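Local coordinates for Alpha/beta hydrolase fold-3 domain protein (Sulfolobus islandicus, PDB 5LK6), which probably hydrolyses carboxylic esters as a thermostable lipase-type carboxylesterase of the alpha/beta hydrolase fold, at residues Ser89-Pro92 and Leu93-Ile97; Ala158-Ala161 and Leu162-Gly166; Phe197-Arg200 and Glu201-Glu204; Ile203-Phe206 and Gly207-Tyr210; Tyr210-Ser213 and Pro214-Leu218. All coordinates share one frame; numbering follows the deposited sequence.

How the contacts relate
Contacts 3, 4 and 5 follow one another along the chain: contact 3 caps the start of helix 200-210, contact 4 takes up the rest of that helix, sharing Ile203 and Glu204 with contact 3, and contact 5 continues from Tyr210 into the segment beyond. Their centres lie about 9 Å (3 to 4) and 10 Å (4 to 5) apart. Contacts 1 and 2 sit on helices of the hydrolase core on opposite sides of the chain's centre, their own centres about 24 Å apart. Leu198 of contact 3 touches His274 of the probable triad Ser151-His274-Asp244, and Tyr90 of contact 1 lies near it without touching. The sulfate belongs to contact 5.

Contact 1 (Ser89-Pro92 and Leu93-Ile97); sequences SYDP and LCRAI
Arg95 reaches back one helical turn to Asp91, and its side chain can be followed atom by atom. CB and CG both pass beside the carbonyl oxygen of Asp91, which already accepts the backbone N-H of Arg95. CG lies anti to the carbonyl carbon of its own residue (chi1 -79°), and from there the chain runs extended to NE. CD comes near the carboxylate, and NE then donates to Asp91 OD2 at 2.9 Å, in a salt bridge made within the guanidinium plane but well out of the carboxylate plane. The two planes stand 63° apart, so this is a single-nitrogen bond and not a flat two-pronged pairing. Beyond it, NH2 donates at 3.0 Å to a water that in turn gives a hydrogen to Asp91 OD1, and NH1 bonds Val41 O. Were Arg95 an alanine, Asp91 OD2 would probably lose its close salt-bridge mate, keeping a long, weak pairing with Lys40, and the water bridge to OD1 would break, though OD1 would keep Arg61 and Tyr63.

At the first turn of the helix, Tyr90 O accepts from Cys94 N at 2.9 Å, while the tyrosine ring lies alongside Leu93, CD2 to CD2 at 3.9 Å. Its hydroxyl is hydrogen-bonded to Asp150, next to the probable nucleophile Ser151. Helix 91-101 is the crossover of the beta-alpha-beta unit between strands 72-77 and 104-108: Leu93, Cys94 and Ile97 rest on Tyr76 of the first strand, and Cys94 and Arg95 touch Tyr63 of strand 57-63.

Contact 2 (Ala158-Ala161 and Leu162-Gly166); sequences AVVA and LLSKG
Val160 O is gripped twice by Ser164, through the hydroxyl and through the backbone. Ser164 OG donates to Val160 O at 2.8 Å, coming from above the carbonyl plane, about 41° out of it; Ser164 N reaches the same oxygen with a bent, weak bond. The hydroxyl gets there because OG stands beside its own backbone N (chi1 -68°), which turns it back along the helix, and Val160 CG1 flanks it at 3.8 Å. One residue earlier the helical bonding is in better order: Leu163 N gives Val159 O a nearly straight bond of 2.9 Å.

On that same turn Val159 and Leu163 lie side by side and point the same way, with CG1 of the valine 4.0 Å from CD1 of the leucine. Both rest on Val122 of helix 120-133, while Leu162 turns to Tyr253 of helix 247-259 and Ala161 to Gln173 of strand 173-176. This is the last part of helix 152-163, which follows the probable nucleophile elbow and crosses between strands 144-150 and 173-176. With the backbone bond to Val160 O weakened, the serine hydroxyl supplies a second donor to that carbonyl near the end of this helix.

Contact 3 (Phe197-Arg200 and Glu201-Glu204); sequences FLTR and EHIE
Thr199 lies over one face of the His202 ring, and the two side chains run at a slant to each other. Thr199 CB stands 4.1 Å from the ring centroid and only 5° from its normal, a CH-pi contact. The hydroxyl is on the same face, displaced toward the rim: OG1 is 3.0 Å from His202 ND1 and 2.9 Å above the ring plane. That oxygen also caps the helix, accepting His202 N at 2.9 Å. Its position between the backbone N and the carbonyl carbon (chi1 70°) is what brings OG1 to the amide. Phe197 O comes to the ring from another direction, near the ring plane at the CD2-NE2 edge.

Leu198 and His202 slide past each other in opposite directions, with the leucine CD1 3.8 Å from the histidine CB. The same methyl meets Ile203 CG1 at 4.0 Å, where the two side chains cross at about a right angle. Leu198 also touches His274 of the probable catalytic triad, and both Leu198 and Ile203 pack on Leu246.

Farther out, the extended chains of Arg200 and Glu204 approach obliquely, their flat ends turned 42° apart. Arg200 NE and Glu204 OE2 stay 4.1 Å from each other, too far for direct pairing. Through its OG1 bond to His202 N, Thr199 serves as N-cap of helix 200-210, and its carbonyl starts the regular bonding by taking Ile203 N. The charges of Arg200 and Glu204 probably add only a modest attraction beside this capping.

Contact 4 (Ile203-Phe206 and Gly207-Tyr210); sequences IEWF and GSQY
The indole of Trp205 and the amide of Gln209 lie stacked, their planes only 6° apart. Gln209 CG sits over the six-membered ring, 3.7 Å from its centroid and 11° off the normal, which makes a CH-pi contact; CD follows over the same region, 3.9 Å from Trp205 CZ2. The bend at chi2 (-60°) brings the amide back over the ring, and chi3 turns it nearly parallel to the indole. Ser208 OG lies over the same face, toward CD1, while Phe206 CE1 meets the indole at its edge. Ile19 packs against both Trp205 and Phe206.

On the backbone, Trp205 O takes two donors. Ser208 OG bonds it at 2.8 Å, in the carbonyl plane and on a lone pair, and Gln209 N makes the helical bond at 3.2 Å. Gln209 N has a second, weak bond to Phe206 O, which Tyr210 N also reaches. Tyr210 itself turns elsewhere, stacking on Phe82 and meeting Phe118 edge-to-face.

This part of helix 200-210 thus covers one indole face with the methylene and the flat amide of Gln209. That stack probably rests on dispersion and the CH-pi contact more than on hydrogen bonding.

Contact 5 (Tyr210-Ser213 and Pro214-Leu218); sequences YLRS and PADLL. With SO4 (sulfate ion), chain E.
A short turn beyond helix 200-210, with a sulfate bound at its arginine, is pinned by Asp216 reaching back to Arg212. The carboxylate takes three hydrogens from that one residue. Arg212 N donates to Asp216 OD2 at 2.9 Å on the anti side, and Arg212 NE meets the syn lone pair of the same oxygen at 3.0 Å. Arg212 NH2 bonds OD1 at 2.9 Å and is almost straight (175°), completing a side-on, two-nitrogen salt bridge. The guanidinium and carboxylate planes are 35° apart. A bend at chi3 (-64°) folds the arginine so that NE and NH2 both face the aspartate. At the other edge, NH2 donates to sulfate O3 at 2.8 Å and NH1 to sulfate O1 at 2.8 Å; Arg221 also bonds this ion, which probably came from the crystallisation liquor.

The turn closes where Asp216 N donates to Ser213 O, from above the carbonyl plane. A water joins Ser213 OG, 2.6 Å away, to Asp216 OD1. On the apolar side Leu211 runs past Asp216, with CD2 against the aspartate CB at 3.8 Å, and its CD1 meets Leu217 CD2, the two side chains crossing at about a right angle.

With Asp216 replaced by alanine, the backbone N, NE and one N-H of NH2 in Arg212 would probably lose their acceptor, leaving the guanidinium held mainly by the sulfate. Asp216 is buried against Phe118, so its charge is likely to be balanced largely by Arg212, whose other edge holds the sulfate in this crystal.

Contact 1 (Ser89-Pro92 and Leu93-Ile97)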
loop_
_atom_site.group_PDB
_atom_site.type_symbol
_atom_site.label_atom_id
_atom_site.label_comp_id
_atom_site.label_asym_id
_atom_site.label_seq_id
_atom_site.Cartn_x
_atom_site.Cartn_y
_atom_site.Cartn_z
ATOM N N SER A 89 6.427 -11.256 -22.088
ATOM C CA SER A 89 7.093 -11.258 -20.776
ATOM C C SER A 89 6.235 -10.655 -19.654
ATOM O O SER A 89 6.366 -11.084 -18.521
ATOM C CB SER A 89 8.441 -10.517 -20.822
ATOM O OG SER A 89 8.336 -9.113 -21.139
ATOM N N TYR A 90 5.363 -9.702 -19.970
ATOM C CA TYR A 90 4.513 -9.050 -18.972
ATOM C C TYR A 90 3.156 -9.721 -18.722
ATOM O O TYR A 90 2.311 -9.223 -17.933
ATOM C CB TYR A 90 4.356 -7.552 -19.307
ATOM C CG TYR A 90 5.449 -6.746 -18.597
ATOM C CD1 TYR A 90 6.794 -6.902 -18.934
ATOM C CD2 TYR A 90 5.147 -5.915 -17.562
ATOM C CE1 TYR A 90 7.777 -6.208 -18.273
ATOM C CE2 TYR A 90 6.132 -5.219 -16.899
ATOM C CZ TYR A 90 7.443 -5.376 -17.266
ATOM O OH TYR A 90 8.387 -4.673 -16.587
ATOM N N ASP A 91 2.968 -10.873 -19.355
ATOM C CA ASP A 91 1.693 -11.489 -19.415
ATOM C C ASP A 91 1.253 -11.999 -18.000
ATOM O O ASP A 91 0.104 -11.780 -17.606
ATOM C CB ASP A 91 1.716 -12.577 -20.519
ATOM C CG ASP A 91 0.339 -13.278 -20.722
ATOM O OD1 ASP A 91 -0.506 -12.771 -21.523
ATOM O OD2 ASP A 91 0.168 -14.340 -20.043
ATOM N N PRO A 92 2.165 -12.631 -17.238
ATOM C CA PRO A 92 1.790 -12.953 -15.869
ATOM C C PRO A 92 1.359 -11.762 -14.989
ATOM O O PRO A 92 0.353 -11.840 -14.264
ATOM C CB PRO A 92 3.045 -13.616 -15.302
ATOM C CG PRO A 92 3.688 -14.239 -16.480
ATOM C CD PRO A 92 3.459 -13.235 -17.586
ATOM N N LEU A 93 2.082 -10.664 -15.065
ATOM C CA LEU A 93 1.700 -9.511 -14.276
ATOM C C LEU A 93 0.365 -8.926 -14.742
ATOM O O LEU A 93 -0.446 -8.518 -13.918
ATOM C CB LEU A 93 2.812 -8.467 -14.344
ATOM C CG LEU A 93 2.576 -7.130 -13.661
ATOM C CD1 LEU A 93 2.316 -7.283 -12.183
ATOM C CD2 LEU A 93 3.795 -6.254 -13.902
ATOM N N CYS A 94 0.166 -8.848 -16.054
ATOM C CA CYS A 94 -0.990 -8.157 -16.582
ATOM C C CYS A 94 -2.203 -8.976 -16.269
ATOM O O CYS A 94 -3.235 -8.427 -15.951
ATOM C CB CYS A 94 -0.901 -7.932 -18.075
ATOM S SG CYS A 94 0.145 -6.527 -18.494
ATOM N N ARG A 95 -2.051 -10.292 -16.327
ATOM C CA ARG A 95 -3.122 -11.205 -15.902
ATOM C C ARG A 95 -3.497 -10.983 -14.474
ATOM O O ARG A 95 -4.657 -10.924 -14.173
ATOM C CB ARG A 95 -2.722 -12.677 -16.075
ATOM C CG ARG A 95 -2.846 -13.178 -17.508
ATOM C CD ARG A 95 -2.156 -14.531 -17.640
ATOM N NE ARG A 95 -2.397 -15.052 -18.985
ATOM C CZ ARG A 95 -3.526 -15.633 -19.400
ATOM N NH1 ARG A 95 -4.560 -15.849 -18.592
ATOM N NH2 ARG A 95 -3.607 -15.998 -20.661
ATOM N N ALA A 96 -2.491 -10.860 -13.607
ATOM C CA ALA A 96 -2.685 -10.673 -12.176
ATOM C C ALA A 96 -3.326 -9.339 -11.862
ATOM O O ALA A 96 -4.171 -9.253 -10.981
ATOM C CB ALA A 96 -1.375 -10.814 -11.428
ATOM N N ILE A 97 -2.943 -8.295 -12.581
ATOM C CA ILE A 97 -3.655 -7.023 -12.415
ATOM C C ILE A 97 -5.129 -7.149 -12.834
ATOM O O ILE A 97 -6.020 -6.680 -12.129
ATOM C CB ILE A 97 -2.938 -5.928 -13.190
ATOM C CG1 ILE A 97 -1.621 -5.674 -12.479
ATOM C CG2 ILE A 97 -3.783 -4.679 -13.309
ATOM C CD1 ILE A 97 -0.683 -4.840 -13.289
HETATM O O HOH W 1 5.149 -10.510 -16.195
HETATM O O HOH W 2 -1.670 -14.897 -22.613
#

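Contact 2 (Ala158-Ala161 and Leu162-Gly166)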
loop_
_atom_site.group_PDB
_atom_site.type_symbol
_atom_site.label_atom_id
_atom_site.label_comp_id
_atom_site.label_asym_id
_atom_site.label_seq_id
_atom_site.Cartn_x
_atom_site.Cartn_y
_atom_site.Cartn_z
ATOM N N ALA A 158 3.199 8.466 -17.177
ATOM C CA ALA A 158 3.110 9.816 -16.639
ATOM C C ALA A 158 3.118 10.807 -17.781
ATOM O O ALA A 158 2.387 11.805 -17.748
ATOM C CB ALA A 158 4.229 10.112 -15.661
ATOM N N VAL A 159 3.948 10.519 -18.790
ATOM C CA VAL A 159 4.054 11.394 -19.950
ATOM C C VAL A 159 2.759 11.389 -20.758
ATOM O O VAL A 159 2.255 12.447 -21.108
ATOM C CB VAL A 159 5.262 11.034 -20.802
ATOM C CG1 VAL A 159 5.237 11.797 -22.129
ATOM C CG2 VAL A 159 6.536 11.369 -20.011
ATOM N N VAL A 160 2.215 10.213 -21.014
ATOM C CA VAL A 160 0.902 10.126 -21.631
ATOM C C VAL A 160 -0.182 10.996 -20.941
ATOM O O VAL A 160 -0.933 11.688 -21.618
ATOM C CB VAL A 160 0.393 8.686 -21.694
ATOM C CG1 VAL A 160 -1.080 8.709 -22.089
ATOM C CG2 VAL A 160 1.203 7.877 -22.724
ATOM N N ALA A 161 -0.232 10.964 -19.617
ATOM C CA ALA A 161 -1.198 11.745 -18.853
ATOM C C ALA A 161 -1.028 13.219 -19.054
ATOM O O ALA A 161 -2.006 13.956 -19.071
ATOM C CB ALA A 161 -1.121 11.438 -17.360
ATOM N N LEU A 162 0.209 13.658 -19.101
ATOM C CA LEU A 162 0.536 15.029 -19.438
ATOM C C LEU A 162 0.057 15.424 -20.846
ATOM O O LEU A 162 -0.641 16.427 -21.006
ATOM C CB LEU A 162 2.039 15.241 -19.319
ATOM C CG LEU A 162 2.514 15.680 -17.941
ATOM C CD1 LEU A 162 3.995 15.321 -17.692
ATOM C CD2 LEU A 162 2.262 17.183 -17.808
ATOM N N LEU A 163 0.462 14.642 -21.849
ATOM C CA LEU A 163 0.042 14.832 -23.242
ATOM C C LEU A 163 -1.481 14.792 -23.468
ATOM O O LEU A 163 -1.962 15.286 -24.469
ATOM C CB LEU A 163 0.655 13.711 -24.090
ATOM C CG LEU A 163 2.184 13.779 -24.338
ATOM C CD1 LEU A 163 2.703 12.556 -25.093
ATOM C CD2 LEU A 163 2.545 15.065 -25.050
ATOM N N SER A 164 -2.196 14.153 -22.552
ATOM C CA SER A 164 -3.629 13.982 -22.597
ATOM C C SER A 164 -4.390 15.099 -21.947
ATOM O O SER A 164 -5.605 15.118 -22.090
ATOM C CB SER A 164 -4.030 12.693 -21.879
ATOM O OG SER A 164 -3.584 11.561 -22.594
ATOM N N LYS A 165 -3.727 16.024 -21.254
ATOM C CA LYS A 165 -4.413 17.143 -20.610
ATOM C C LYS A 165 -5.234 17.968 -21.634
ATOM O O LYS A 165 -4.691 18.388 -22.627
ATOM C CB LYS A 165 -3.400 18.034 -19.886
ATOM C CG LYS A 165 -3.990 18.921 -18.803
ATOM C CD LYS A 165 -2.981 19.937 -18.272
ATOM C CE LYS A 165 -3.737 21.218 -17.927
ATOM N NZ LYS A 165 -2.846 22.258 -17.345
ATOM N N GLY A 166 -6.540 18.145 -21.395
ATOM C CA GLY A 166 -7.458 18.825 -22.344
ATOM C C GLY A 166 -7.804 18.088 -23.650
ATOM O O GLY A 166 -8.269 18.697 -24.603
#

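Contact 3 (Phe197-Arg200 and Glu201-Glu204)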
loop_
_atom_site.group_PDB
_atom_site.type_symbol
_atom_site.label_atom_id
_atom_site.label_comp_id
_atom_site.label_asym_id
_atom_site.label_seq_id
_atom_site.Cartn_x
_atom_site.Cartn_y
_atom_site.Cartn_z
ATOM N N PHE A 197 19.865 -4.582 -7.828
ATOM C CA PHE A 197 19.221 -5.137 -8.975
ATOM C C PHE A 197 19.146 -4.134 -10.113
ATOM O O PHE A 197 19.619 -4.423 -11.186
ATOM C CB PHE A 197 17.885 -5.771 -8.613
ATOM C CG PHE A 197 17.230 -6.515 -9.760
ATOM C CD1 PHE A 197 17.643 -7.792 -10.111
ATOM C CD2 PHE A 197 16.187 -5.931 -10.484
ATOM C CE1 PHE A 197 17.035 -8.456 -11.150
ATOM C CE2 PHE A 197 15.596 -6.605 -11.535
ATOM C CZ PHE A 197 16.029 -7.854 -11.880
ATOM N N LEU A 198 18.521 -2.989 -9.920
ATOM C CA LEU A 198 18.628 -1.889 -10.856
ATOM C C LEU A 198 19.794 -1.017 -10.354
ATOM O O LEU A 198 19.818 -0.620 -9.190
ATOM C CB LEU A 198 17.316 -1.095 -10.988
ATOM C CG LEU A 198 17.390 0.205 -11.794
ATOM C CD1 LEU A 198 17.629 -0.103 -13.258
ATOM C CD2 LEU A 198 16.157 1.082 -11.637
ATOM N N THR A 199 20.749 -0.748 -11.253
ATOM C CA THR A 199 21.957 0.025 -10.973
ATOM C C THR A 199 22.033 1.284 -11.770
ATOM O O THR A 199 21.393 1.407 -12.812
ATOM C CB THR A 199 23.242 -0.779 -11.305
ATOM O OG1 THR A 199 23.413 -0.960 -12.724
ATOM C CG2 THR A 199 23.195 -2.087 -10.632
ATOM N N ARG A 200 22.850 2.205 -11.289
ATOM C CA ARG A 200 23.085 3.440 -12.001
ATOM C C ARG A 200 23.627 3.118 -13.420
ATOM O O ARG A 200 23.194 3.737 -14.384
ATOM C CB ARG A 200 24.044 4.349 -11.235
ATOM C CG ARG A 200 23.935 5.847 -11.521
ATOM C CD ARG A 200 25.291 6.480 -11.273
ATOM N NE ARG A 200 25.248 7.886 -10.822
ATOM C CZ ARG A 200 25.650 8.366 -9.619
ATOM N NH1 ARG A 200 26.133 7.568 -8.603
ATOM N NH2 ARG A 200 25.565 9.700 -9.440
ATOM N N GLU A 201 24.533 2.146 -13.544
ATOM C CA GLU A 201 25.049 1.751 -14.843
ATOM C C GLU A 201 23.903 1.296 -15.721
ATOM O O GLU A 201 23.918 1.601 -16.910
ATOM C CB GLU A 201 26.122 0.655 -14.754
ATOM C CG GLU A 201 27.522 1.227 -14.694
ATOM C CD GLU A 201 28.616 0.173 -14.532
ATOM O OE1 GLU A 201 28.437 -0.955 -15.102
ATOM O OE2 GLU A 201 29.643 0.524 -13.841
ATOM N N HIS A 202 22.921 0.573 -15.149
ATOM C CA HIS A 202 21.803 0.157 -15.965
ATOM C C HIS A 202 21.036 1.395 -16.471
ATOM O O HIS A 202 20.683 1.497 -17.643
ATOM C CB HIS A 202 20.813 -0.739 -15.285
ATOM C CG HIS A 202 21.324 -2.052 -14.814
ATOM N ND1 HIS A 202 22.584 -2.545 -15.092
ATOM C CD2 HIS A 202 20.727 -2.974 -14.033
ATOM C CE1 HIS A 202 22.752 -3.702 -14.480
ATOM N NE2 HIS A 202 21.639 -3.983 -13.834
ATOM N N ILE A 203 20.757 2.331 -15.587
ATOM C CA ILE A 203 19.991 3.504 -15.987
ATOM C C ILE A 203 20.716 4.226 -17.116
ATOM O O ILE A 203 20.081 4.586 -18.117
ATOM C CB ILE A 203 19.725 4.433 -14.782
ATOM C CG1 ILE A 203 18.779 3.726 -13.770
ATOM C CG2 ILE A 203 19.096 5.758 -15.232
ATOM C CD1 ILE A 203 18.933 4.203 -12.340
ATOM N N GLU A 204 22.037 4.392 -16.976
ATOM C CA GLU A 204 22.865 5.039 -17.999
ATOM C C GLU A 204 22.832 4.282 -19.325
ATOM O O GLU A 204 22.617 4.876 -20.387
ATOM C CB GLU A 204 24.297 5.274 -17.492
ATOM C CG GLU A 204 24.349 6.484 -16.549
ATOM C CD GLU A 204 25.602 6.636 -15.661
ATOM O OE1 GLU A 204 26.511 5.754 -15.662
ATOM O OE2 GLU A 204 25.635 7.655 -14.908
#

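Contact 4 (Ile203-Phe206 and Gly207-Tyr210)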
loop_
_atom_site.group_PDB
_atom_site.type_symbol
_atom_site.label_atom_id
_atom_site.label_comp_id
_atom_site.label_asym_id
_atom_site.label_seq_id
_atom_site.Cartn_x
_atom_site.Cartn_y
_atom_site.Cartn_z
ATOM N N ILE A 203 20.757 2.331 -15.587
ATOM C CA ILE A 203 19.991 3.504 -15.987
ATOM C C ILE A 203 20.716 4.226 -17.116
ATOM O O ILE A 203 20.081 4.586 -18.117
ATOM C CB ILE A 203 19.725 4.433 -14.782
ATOM C CG1 ILE A 203 18.779 3.726 -13.770
ATOM C CG2 ILE A 203 19.096 5.758 -15.232
ATOM C CD1 ILE A 203 18.933 4.203 -12.340
ATOM N N GLU A 204 22.037 4.392 -16.976
ATOM C CA GLU A 204 22.865 5.039 -17.999
ATOM C C GLU A 204 22.832 4.282 -19.325
ATOM O O GLU A 204 22.617 4.876 -20.387
ATOM C CB GLU A 204 24.297 5.274 -17.492
ATOM C CG GLU A 204 24.349 6.484 -16.549
ATOM C CD GLU A 204 25.602 6.636 -15.661
ATOM O OE1 GLU A 204 26.511 5.754 -15.662
ATOM O OE2 GLU A 204 25.635 7.655 -14.908
ATOM N N TRP A 205 22.960 2.961 -19.259
ATOM C CA TRP A 205 22.895 2.113 -20.445
ATOM C C TRP A 205 21.569 2.209 -21.217
ATOM O O TRP A 205 21.560 2.459 -22.414
ATOM C CB TRP A 205 23.168 0.679 -20.073
ATOM C CG TRP A 205 23.324 -0.166 -21.323
ATOM C CD1 TRP A 205 24.475 -0.379 -22.051
ATOM C CD2 TRP A 205 22.288 -0.875 -21.996
ATOM N NE1 TRP A 205 24.199 -1.179 -23.135
ATOM C CE2 TRP A 205 22.863 -1.506 -23.107
ATOM C CE3 TRP A 205 20.941 -1.057 -21.750
ATOM C CZ2 TRP A 205 22.123 -2.297 -23.968
ATOM C CZ3 TRP A 205 20.216 -1.864 -22.596
ATOM C CH2 TRP A 205 20.802 -2.459 -23.700
ATOM N N PHE A 206 20.462 2.109 -20.505
ATOM C CA PHE A 206 19.177 2.350 -21.125
ATOM C C PHE A 206 19.085 3.705 -21.818
ATOM O O PHE A 206 18.561 3.811 -22.896
ATOM C CB PHE A 206 18.041 2.231 -20.112
ATOM C CG PHE A 206 17.786 0.827 -19.639
ATOM C CD1 PHE A 206 17.583 -0.192 -20.535
ATOM C CD2 PHE A 206 17.708 0.536 -18.260
ATOM C CE1 PHE A 206 17.355 -1.504 -20.080
ATOM C CE2 PHE A 206 17.469 -0.763 -17.803
ATOM C CZ PHE A 206 17.308 -1.802 -18.716
ATOM N N GLY A 207 19.579 4.761 -21.211
ATOM C CA GLY A 207 19.469 6.044 -21.862
ATOM C C GLY A 207 20.347 6.112 -23.088
ATOM O O GLY A 207 19.998 6.760 -24.050
ATOM N N SER A 208 21.481 5.403 -23.061
ATOM C CA SER A 208 22.400 5.375 -24.207
ATOM C C SER A 208 21.674 4.764 -25.393
ATOM O O SER A 208 21.973 5.106 -26.503
ATOM C CB SER A 208 23.740 4.645 -23.872
ATOM O OG SER A 208 23.713 3.186 -24.025
ATOM N N GLN A 209 20.725 3.854 -25.153
ATOM C CA GLN A 209 20.015 3.201 -26.231
ATOM C C GLN A 209 18.772 3.985 -26.720
ATOM O O GLN A 209 18.468 3.974 -27.928
ATOM C CB GLN A 209 19.639 1.792 -25.867
ATOM C CG GLN A 209 20.748 0.832 -25.447
ATOM C CD GLN A 209 21.832 0.603 -26.490
ATOM O OE1 GLN A 209 22.944 1.127 -26.323
ATOM N NE2 GLN A 209 21.552 -0.205 -27.547
ATOM N N TYR A 210 18.065 4.647 -25.813
ATOM C CA TYR A 210 16.776 5.274 -26.144
ATOM C C TYR A 210 16.949 6.739 -26.589
ATOM O O TYR A 210 16.369 7.141 -27.605
ATOM C CB TYR A 210 15.888 5.191 -24.908
ATOM C CG TYR A 210 14.497 5.758 -24.906
ATOM C CD1 TYR A 210 13.564 5.366 -25.810
ATOM C CD2 TYR A 210 14.100 6.622 -23.911
ATOM C CE1 TYR A 210 12.269 5.891 -25.786
ATOM C CE2 TYR A 210 12.802 7.143 -23.853
ATOM C CZ TYR A 210 11.884 6.772 -24.791
ATOM O OH TYR A 210 10.592 7.259 -24.705
#

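Contact 5 (Tyr210-Ser213 and Pro214-Leu218)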
loop_
_atom_site.group_PDB
_atom_site.type_symbol
_atom_site.label_atom_id
_atom_site.label_comp_id
_atom_site.label_asym_id
_atom_site.label_seq_id
_atom_site.Cartn_x
_atom_site.Cartn_y
_atom_site.Cartn_z
ATOM N N TYR A 210 18.065 4.647 -25.813
ATOM C CA TYR A 210 16.776 5.274 -26.144
ATOM C C TYR A 210 16.949 6.739 -26.589
ATOM O O TYR A 210 16.369 7.141 -27.605
ATOM C CB TYR A 210 15.888 5.191 -24.908
ATOM C CG TYR A 210 14.497 5.758 -24.906
ATOM C CD1 TYR A 210 13.564 5.366 -25.810
ATOM C CD2 TYR A 210 14.100 6.622 -23.911
ATOM C CE1 TYR A 210 12.269 5.891 -25.786
ATOM C CE2 TYR A 210 12.802 7.143 -23.853
ATOM C CZ TYR A 210 11.884 6.772 -24.791
ATOM O OH TYR A 210 10.592 7.259 -24.705
ATOM N N LEU A 211 17.757 7.522 -25.846
ATOM C CA LEU A 211 17.882 8.969 -26.075
ATOM C C LEU A 211 18.751 9.253 -27.293
ATOM O O LEU A 211 19.596 8.442 -27.670
ATOM C CB LEU A 211 18.385 9.666 -24.831
ATOM C CG LEU A 211 17.524 9.507 -23.570
ATOM C CD1 LEU A 211 18.106 10.233 -22.396
ATOM C CD2 LEU A 211 16.128 10.037 -23.789
ATOM N N ARG A 212 18.460 10.352 -27.971
ATOM C CA ARG A 212 19.204 10.716 -29.177
ATOM C C ARG A 212 20.375 11.668 -28.951
ATOM O O ARG A 212 21.361 11.652 -29.702
ATOM C CB ARG A 212 18.273 11.378 -30.184
ATOM C CG ARG A 212 17.053 10.552 -30.612
ATOM C CD ARG A 212 16.054 11.435 -31.344
ATOM N NE ARG A 212 15.513 12.481 -30.481
ATOM C CZ ARG A 212 14.427 13.199 -30.735
ATOM N NH1 ARG A 212 13.701 13.010 -31.845
ATOM N NH2 ARG A 212 14.045 14.115 -29.844
ATOM N N SER A 213 20.213 12.540 -27.966
ATOM C CA SER A 213 21.208 13.542 -27.592
ATOM C C SER A 213 20.900 13.971 -26.145
ATOM O O SER A 213 19.819 13.631 -25.592
ATOM C CB SER A 213 21.161 14.764 -28.544
ATOM O OG SER A 213 20.041 15.608 -28.291
ATOM N N PRO A 214 21.843 14.707 -25.521
ATOM C CA PRO A 214 21.567 15.155 -24.129
ATOM C C PRO A 214 20.370 16.070 -24.020
ATOM O O PRO A 214 19.735 16.107 -22.973
ATOM C CB PRO A 214 22.882 15.867 -23.730
ATOM C CG PRO A 214 23.931 15.033 -24.477
ATOM C CD PRO A 214 23.284 14.851 -25.852
ATOM N N ALA A 215 20.054 16.767 -25.106
ATOM C CA ALA A 215 18.890 17.626 -25.152
ATOM C C ALA A 215 17.590 16.869 -24.767
ATOM O O ALA A 215 16.663 17.482 -24.227
ATOM C CB ALA A 215 18.734 18.292 -26.517
ATOM N N ASP A 216 17.537 15.570 -25.038
ATOM C CA ASP A 216 16.363 14.822 -24.761
ATOM C C ASP A 216 16.172 14.661 -23.249
ATOM O O ASP A 216 15.044 14.517 -22.805
ATOM C CB ASP A 216 16.358 13.448 -25.468
ATOM C CG ASP A 216 16.216 13.546 -26.983
ATOM O OD1 ASP A 216 15.700 14.579 -27.475
ATOM O OD2 ASP A 216 16.563 12.539 -27.673
ATOM N N LEU A 217 17.249 14.734 -22.464
ATOM C CA LEU A 217 17.136 14.695 -20.989
ATOM C C LEU A 217 16.249 15.810 -20.424
ATOM O O LEU A 217 15.694 15.656 -19.352
ATOM C CB LEU A 217 18.513 14.723 -20.311
ATOM C CG LEU A 217 19.507 13.560 -20.601
ATOM C CD1 LEU A 217 20.956 13.935 -20.270
ATOM C CD2 LEU A 217 19.109 12.299 -19.856
ATOM N N LEU A 218 16.131 16.918 -21.135
ATOM C CA LEU A 218 15.397 18.087 -20.651
ATOM C C LEU A 218 14.037 18.168 -21.219
ATOM O O LEU A 218 13.335 19.100 -20.902
ATOM C CB LEU A 218 16.109 19.389 -20.997
ATOM C CG LEU A 218 17.526 19.384 -20.483
ATOM C CD1 LEU A 218 18.311 20.507 -21.165
ATOM C CD2 LEU A 218 17.583 19.444 -18.961
HETATM S S SO4 E . 10.813 15.440 -31.759
HETATM O O1 SO4 E . 11.236 14.259 -32.518
HETATM O O2 SO4 E . 9.344 15.178 -31.433
HETATM O O3 SO4 E . 11.818 15.643 -30.647
HETATM O O4 SO4 E . 11.008 16.696 -32.487
HETATM O O HOH W 3 17.751 15.196 -29.424
#